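Local coordinates for L-2,4-diaminobutyric acid acetyltransferase (Geobacillus sp., PDB 6SK1), which catalyses acetyl transfer from acetyl-coenzyme A to L-2,4-diaminobutyrate, the step that in ectoine-producing bacteria generally leads toward ectoine, at residues D43-Y48 with V88-V93. Numbering follows the deposited sequence.
Sequences DLNSPY and VWQVAV. With COA (coenzyme A), chain B.
Q90 reaches from strand 85-93 to the loop before helix 47-56 and binds the backbone of D43. CG leaves CB anti to the backbone N (chi1 -162°), which carries the chain off the strand toward that loop, and on the way CG passes 4.2 Å from S1P of coenzyme A. A bend at the next bond turns the amide, with CD 4.2 Å from D43 O, so that NE2 donates to D43 O at 3.2 Å. The N-H...O angle of 149° is moderately bent, and the donor stands above the carbonyl plane, 68° out of it, rather than at a lone pair. On the other branch, OE1 is hydrogen-bonded to the hydroxyl of Y50, which also bonds N45 N; one tyrosine thus ties strand and loop together. With a leucine at Q90, the carbonyl of D43 would probably lose its donor from the strand and the Y50 hydroxyl the amide oxygen it bonds.

Both W89 and Q90 hydrogen-bond through their backbones to the single residue S75 of strand 69-79, which makes a classic beta bulge, located in the strand that in the GNAT fold pairs with the pantetheine arm. Beyond it, that arm pairs with the backbone much as another strand would: N4P donates to V91 O at 2.7 Å, and V93 N donates to O9P at 2.8 Å, both nearly straight. The indole of W89 meets the N45 side chain obliquely, the amide and ring planes inclined to each other, while C49 and L53 of helix 47-56 also pack on W89.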
ATOM      1  N   ASP A  43      10.213  -7.345   3.408  1.00  9.00           N
ATOM      2  CA  ASP A  43       9.266  -6.317   2.909  1.00  8.95           C
ATOM      3  C   ASP A  43       7.853  -6.635   3.358  1.00  9.23           C
ATOM      4  O   ASP A  43       6.914  -6.210   2.754  1.00 10.28           O
ATOM      5  CB  ASP A  43       9.421  -6.218   1.430  1.00  8.90           C
ATOM      6  CG  ASP A  43      10.840  -5.839   1.060  1.00 10.14           C
ATOM      7  OD1 ASP A  43      11.408  -4.960   1.656  1.00  9.87           O
ATOM      8  OD2 ASP A  43      11.336  -6.431   0.092  1.00 13.84           O
ATOM      9  N   LEU A  44       7.681  -7.368   4.432  1.00  7.85           N
ATOM     10  CA  LEU A  44       6.344  -7.713   4.988  1.00  8.13           C
ATOM     11  C   LEU A  44       5.666  -6.411   5.428  1.00  7.37           C
ATOM     12  O   LEU A  44       6.207  -5.655   6.235  1.00  8.50           O
ATOM     13  CB  LEU A  44       6.493  -8.657   6.176  1.00  8.48           C
ATOM     14  CG  LEU A  44       5.240  -9.142   6.872  1.00  8.79           C
ATOM     15  CD1 LEU A  44       4.374  -9.959   5.948  1.00  9.31           C
ATOM     16  CD2 LEU A  44       5.651  -9.907   8.130  1.00 10.54           C
ATOM     17  N   ASN A  45       4.418  -6.257   4.990  1.00  6.74           N
ATOM     18  CA  ASN A  45       3.577  -5.161   5.448  1.00  7.17           C
ATOM     19  C   ASN A  45       2.646  -5.627   6.547  1.00  7.21           C
ATOM     20  O   ASN A  45       2.644  -6.781   6.938  1.00  8.89           O
ATOM     21  CB  ASN A  45       2.853  -4.583   4.225  1.00  6.80           C
ATOM     22  CG  ASN A  45       3.798  -4.104   3.194  1.00  7.98           C
ATOM     23  OD1 ASN A  45       3.812  -4.796   2.062  1.00 13.29           O
ATOM     24  ND2 ASN A  45       4.664  -3.291   3.491  1.00  5.33           N
ATOM     25  N   SER A  46       1.857  -4.674   7.038  1.00  7.78           N
ATOM     26  CA  SER A  46       0.922  -5.015   8.101  1.00  7.99           C
ATOM     27  C   SER A  46      -0.186  -5.923   7.567  1.00  8.15           C
ATOM     28  O   SER A  46      -0.589  -5.819   6.454  1.00  7.36           O
ATOM     29  CB  SER A  46       0.320  -3.791   8.759  1.00  8.30           C
ATOM     30  OG  SER A  46      -0.549  -3.060   7.875  1.00  9.17           O
ATOM     31  N   PRO A  47      -0.815  -6.713   8.461  1.00  7.60           N
ATOM     32  CA  PRO A  47      -2.040  -7.364   8.092  1.00  7.66           C
ATOM     33  C   PRO A  47      -3.086  -6.476   7.524  1.00  7.27           C
ATOM     34  O   PRO A  47      -3.757  -6.797   6.517  1.00  7.04           O
ATOM     35  CB  PRO A  47      -2.491  -8.079   9.401  1.00  7.94           C
ATOM     36  CG  PRO A  47      -1.236  -8.260  10.149  1.00  7.40           C
ATOM     37  CD  PRO A  47      -0.367  -7.075   9.817  1.00  7.40           C
ATOM     38  N   TYR A  48      -3.274  -5.317   8.168  1.00  6.58           N
ATOM     39  CA  TYR A  48      -4.223  -4.322   7.686  1.00  6.91           C
ATOM     40  C   TYR A  48      -3.990  -3.950   6.228  1.00  6.63           C
ATOM     41  O   TYR A  48      -4.972  -3.829   5.446  1.00  6.78           O
ATOM     42  CB  TYR A  48      -4.166  -3.093   8.604  1.00  6.93           C
ATOM     43  CG  TYR A  48      -5.116  -1.954   8.294  1.00  7.79           C
ATOM     44  CD1 TYR A  48      -6.458  -2.133   8.245  1.00  9.96           C
ATOM     45  CD2 TYR A  48      -4.641  -0.683   8.093  1.00  9.15           C
ATOM     46  CE1 TYR A  48      -7.322  -1.031   8.032  1.00 10.65           C
ATOM     47  CE2 TYR A  48      -5.482   0.363   7.842  1.00 10.39           C
ATOM     48  CZ  TYR A  48      -6.754   0.152   7.810  1.00 10.51           C
ATOM     49  OH  TYR A  48      -7.673   1.232   7.609  1.00 12.53           O
ATOM     50  N   VAL A  88       4.163  -3.723 -10.053  1.00  6.62           N
ATOM     51  CA  VAL A  88       4.046  -4.955  -9.265  1.00  6.65           C
ATOM     52  C   VAL A  88       4.936  -4.819  -8.057  1.00  7.78           C
ATOM     53  O   VAL A  88       6.137  -4.651  -8.181  1.00  8.44           O
ATOM     54  CB  VAL A  88       4.400  -6.181 -10.079  1.00  7.45           C
ATOM     55  CG1 VAL A  88       4.359  -7.416  -9.188  1.00  7.91           C
ATOM     56  CG2 VAL A  88       3.469  -6.347 -11.276  1.00  8.30           C
ATOM     57  N   TRP A  89       4.342  -4.751  -6.863  1.00  7.44           N
ATOM     58  CA  TRP A  89       5.192  -4.462  -5.705  1.00  9.03           C
ATOM     59  C   TRP A  89       5.468  -5.622  -4.808  1.00  9.36           C
ATOM     60  O   TRP A  89       6.370  -5.520  -3.990  1.00  9.71           O
ATOM     61  CB  TRP A  89       4.798  -3.300  -5.014  1.00 12.91           C
ATOM     62  CG  TRP A  89       3.476  -3.341  -4.358  1.00 10.72           C
ATOM     63  CD1 TRP A  89       2.258  -3.227  -4.956  1.00 14.33           C
ATOM     64  CD2 TRP A  89       3.276  -3.139  -2.924  1.00 13.78           C
ATOM     65  NE1 TRP A  89       1.258  -3.202  -3.977  1.00 14.73           N
ATOM     66  CE2 TRP A  89       1.832  -3.082  -2.703  1.00 16.11           C
ATOM     67  CE3 TRP A  89       4.164  -2.959  -1.765  1.00 15.20           C
ATOM     68  CZ2 TRP A  89       1.272  -2.868  -1.422  1.00 16.90           C
ATOM     69  CZ3 TRP A  89       3.575  -2.780  -0.545  1.00 14.72           C
ATOM     70  CH2 TRP A  89       2.127  -2.689  -0.341  1.00 18.35           C
ATOM     71  N   GLN A  90       4.686  -6.700  -4.898  1.00  8.02           N
ATOM     72  CA  GLN A  90       5.014  -7.888  -4.130  1.00  8.61           C
ATOM     73  C   GLN A  90       4.633  -9.117  -4.887  1.00  9.34           C
ATOM     74  O   GLN A  90       3.544  -9.184  -5.493  1.00  9.30           O
ATOM     75  CB  GLN A  90       4.312  -7.896  -2.785  1.00 12.68           C
ATOM     76  CG  GLN A  90       4.869  -8.836  -1.713  1.00 17.02           C
ATOM     77  CD  GLN A  90       4.779  -8.177  -0.220  1.00 18.09           C
ATOM     78  OE1 GLN A  90       3.761  -7.496   0.234  1.00 14.24           O
ATOM     79  NE2 GLN A  90       5.926  -8.276   0.523  1.00 18.34           N
ATOM     80  N   VAL A  91       5.471 -10.181  -4.899  1.00  8.88           N
ATOM     81  CA  VAL A  91       5.133 -11.483  -5.461  1.00 10.15           C
ATOM     82  C   VAL A  91       5.703 -12.464  -4.477  1.00  9.96           C
ATOM     83  O   VAL A  91       6.850 -12.318  -4.060  1.00 10.86           O
ATOM     84  CB  VAL A  91       5.704 -11.792  -6.868  1.00 11.69           C
ATOM     85  CG1 VAL A  91       4.961 -12.970  -7.390  1.00 11.56           C
ATOM     86  CG2 VAL A  91       5.620 -10.620  -7.779  1.00 12.74           C
ATOM     87  N   ALA A  92       4.966 -13.485  -4.107  1.00  9.01           N
ATOM     88  CA  ALA A  92       5.413 -14.494  -3.108  1.00  9.52           C
ATOM     89  C   ALA A  92       4.786 -15.808  -3.472  1.00  9.48           C
ATOM     90  O   ALA A  92       3.593 -15.902  -3.702  1.00 10.32           O
ATOM     91  CB  ALA A  92       5.100 -14.059  -1.740  1.00  9.76           C
ATOM     92  N   VAL A  93       5.609 -16.907  -3.446  1.00  8.84           N
ATOM     93  CA  VAL A  93       5.087 -18.254  -3.523  1.00  8.93           C
ATOM     94  C   VAL A  93       5.672 -19.042  -2.375  1.00 10.84           C
ATOM     95  O   VAL A  93       6.892 -18.907  -2.093  1.00 10.30           O
ATOM     96  CB  VAL A  93       5.426 -18.850  -4.874  1.00  9.78           C
ATOM     97  CG1 VAL A  93       5.161 -20.376  -4.907  1.00  9.61           C
ATOM     98  CG2 VAL A  93       4.639 -18.147  -5.992  1.00  9.92           C
TER
HETATM   99  N1A COA B 201      16.456 -20.054  -9.935  1.00  9.86           N
HETATM  100  C2A COA B 201      16.431 -19.818 -11.211  1.00  9.98           C
HETATM  101  N3A COA B 201      15.357 -19.637 -11.965  1.00 11.19           N
HETATM  102  C4A COA B 201      14.213 -19.659 -11.237  1.00 10.40           C
HETATM  103  C5A COA B 201      14.129 -19.895  -9.874  1.00 10.12           C
HETATM  104  C6A COA B 201      15.345 -20.100  -9.137  1.00 10.55           C
HETATM  105  N6A COA B 201      15.374 -20.327  -7.847  1.00 11.37           N
HETATM  106  N7A COA B 201      12.812 -19.845  -9.437  1.00 10.83           N
HETATM  107  C8A COA B 201      12.201 -19.600 -10.573  1.00  9.52           C
HETATM  108  N9A COA B 201      12.936 -19.476 -11.644  1.00  9.71           N
HETATM  109  C1B COA B 201      12.514 -19.142 -12.961  1.00 10.80           C
HETATM  110  C2B COA B 201      11.626 -20.111 -13.672  1.00 11.23           C
HETATM  111  O2B COA B 201      12.484 -21.078 -14.373  1.00 13.71           O
HETATM  112  C3B COA B 201      10.733 -19.300 -14.576  1.00 12.39           C
HETATM  113  O3B COA B 201      11.512 -18.866 -15.728  1.00 13.74           O
HETATM  114  P3B COA B 201      10.890 -18.795 -17.227  1.00 23.59           P
HETATM  115  O7A COA B 201       9.869 -17.717 -17.142  1.00 27.85           O
HETATM  116  O8A COA B 201      12.180 -18.513 -18.087  1.00 26.11           O
HETATM  117  O9A COA B 201      10.335 -20.163 -17.459  1.00 25.38           O
HETATM  118  C4B COA B 201      10.538 -18.058 -13.719  1.00 10.54           C
HETATM  119  O4B COA B 201      11.646 -17.984 -12.846  1.00 10.64           O
HETATM  120  C5B COA B 201       9.305 -18.079 -12.867  1.00 10.95           C
HETATM  121  O5B COA B 201       9.145 -19.353 -12.220  1.00 10.11           O
HETATM  122  P1A COA B 201       7.943 -19.744 -11.312  1.00  9.54           P
HETATM  123  O1A COA B 201       8.044 -21.211 -11.033  1.00  9.83           O
HETATM  124  O2A COA B 201       6.673 -19.204 -11.911  1.00 10.84           O
HETATM  125  O3A COA B 201       8.264 -18.950  -9.983  1.00  8.64           O
HETATM  126  P2A COA B 201       7.793 -19.296  -8.517  1.00  9.65           P
HETATM  127  O4A COA B 201       6.352 -19.730  -8.552  1.00  9.29           O
HETATM  128  O5A COA B 201       8.781 -20.232  -7.859  1.00 10.63           O
HETATM  129  O6A COA B 201       7.858 -17.874  -7.777  1.00  8.59           O
HETATM  130  CBP COA B 201       9.040 -16.120  -6.686  1.00  9.22           C
HETATM  131  CCP COA B 201       8.960 -16.951  -7.929  1.00  9.20           C
HETATM  132  CDP COA B 201      10.017 -15.013  -7.005  1.00  9.25           C
HETATM  133  CEP COA B 201       7.678 -15.492  -6.441  1.00  9.21           C
HETATM  134  CAP COA B 201       9.471 -16.935  -5.463  1.00  9.36           C
HETATM  135  OAP COA B 201      10.863 -17.389  -5.692  1.00 11.76           O
HETATM  136  C9P COA B 201       9.405 -16.208  -4.190  1.00 11.38           C
HETATM  137  O9P COA B 201       8.339 -16.173  -3.580  1.00 10.78           O
HETATM  138  N8P COA B 201      10.481 -15.624  -3.764  1.00 12.09           N
HETATM  139  C7P COA B 201      10.526 -15.020  -2.394  1.00 14.24           C
HETATM  140  C6P COA B 201       9.736 -13.742  -2.445  1.00 15.94           C
HETATM  141  C5P COA B 201      10.305 -12.779  -3.460  0.70 15.07           C
HETATM  142  O5P COA B 201      11.476 -12.622  -3.484  0.70 14.73           O
HETATM  143  N4P COA B 201       9.481 -12.091  -4.316  1.00 19.93           N
HETATM  144  C3P COA B 201       9.811 -11.172  -5.249  1.00 19.35           C
HETATM  145  C2P COA B 201      10.042  -9.845  -4.518  0.70 18.24           C
HETATM  146  S1P COA B 201       8.419  -9.070  -3.912  0.70 23.94           S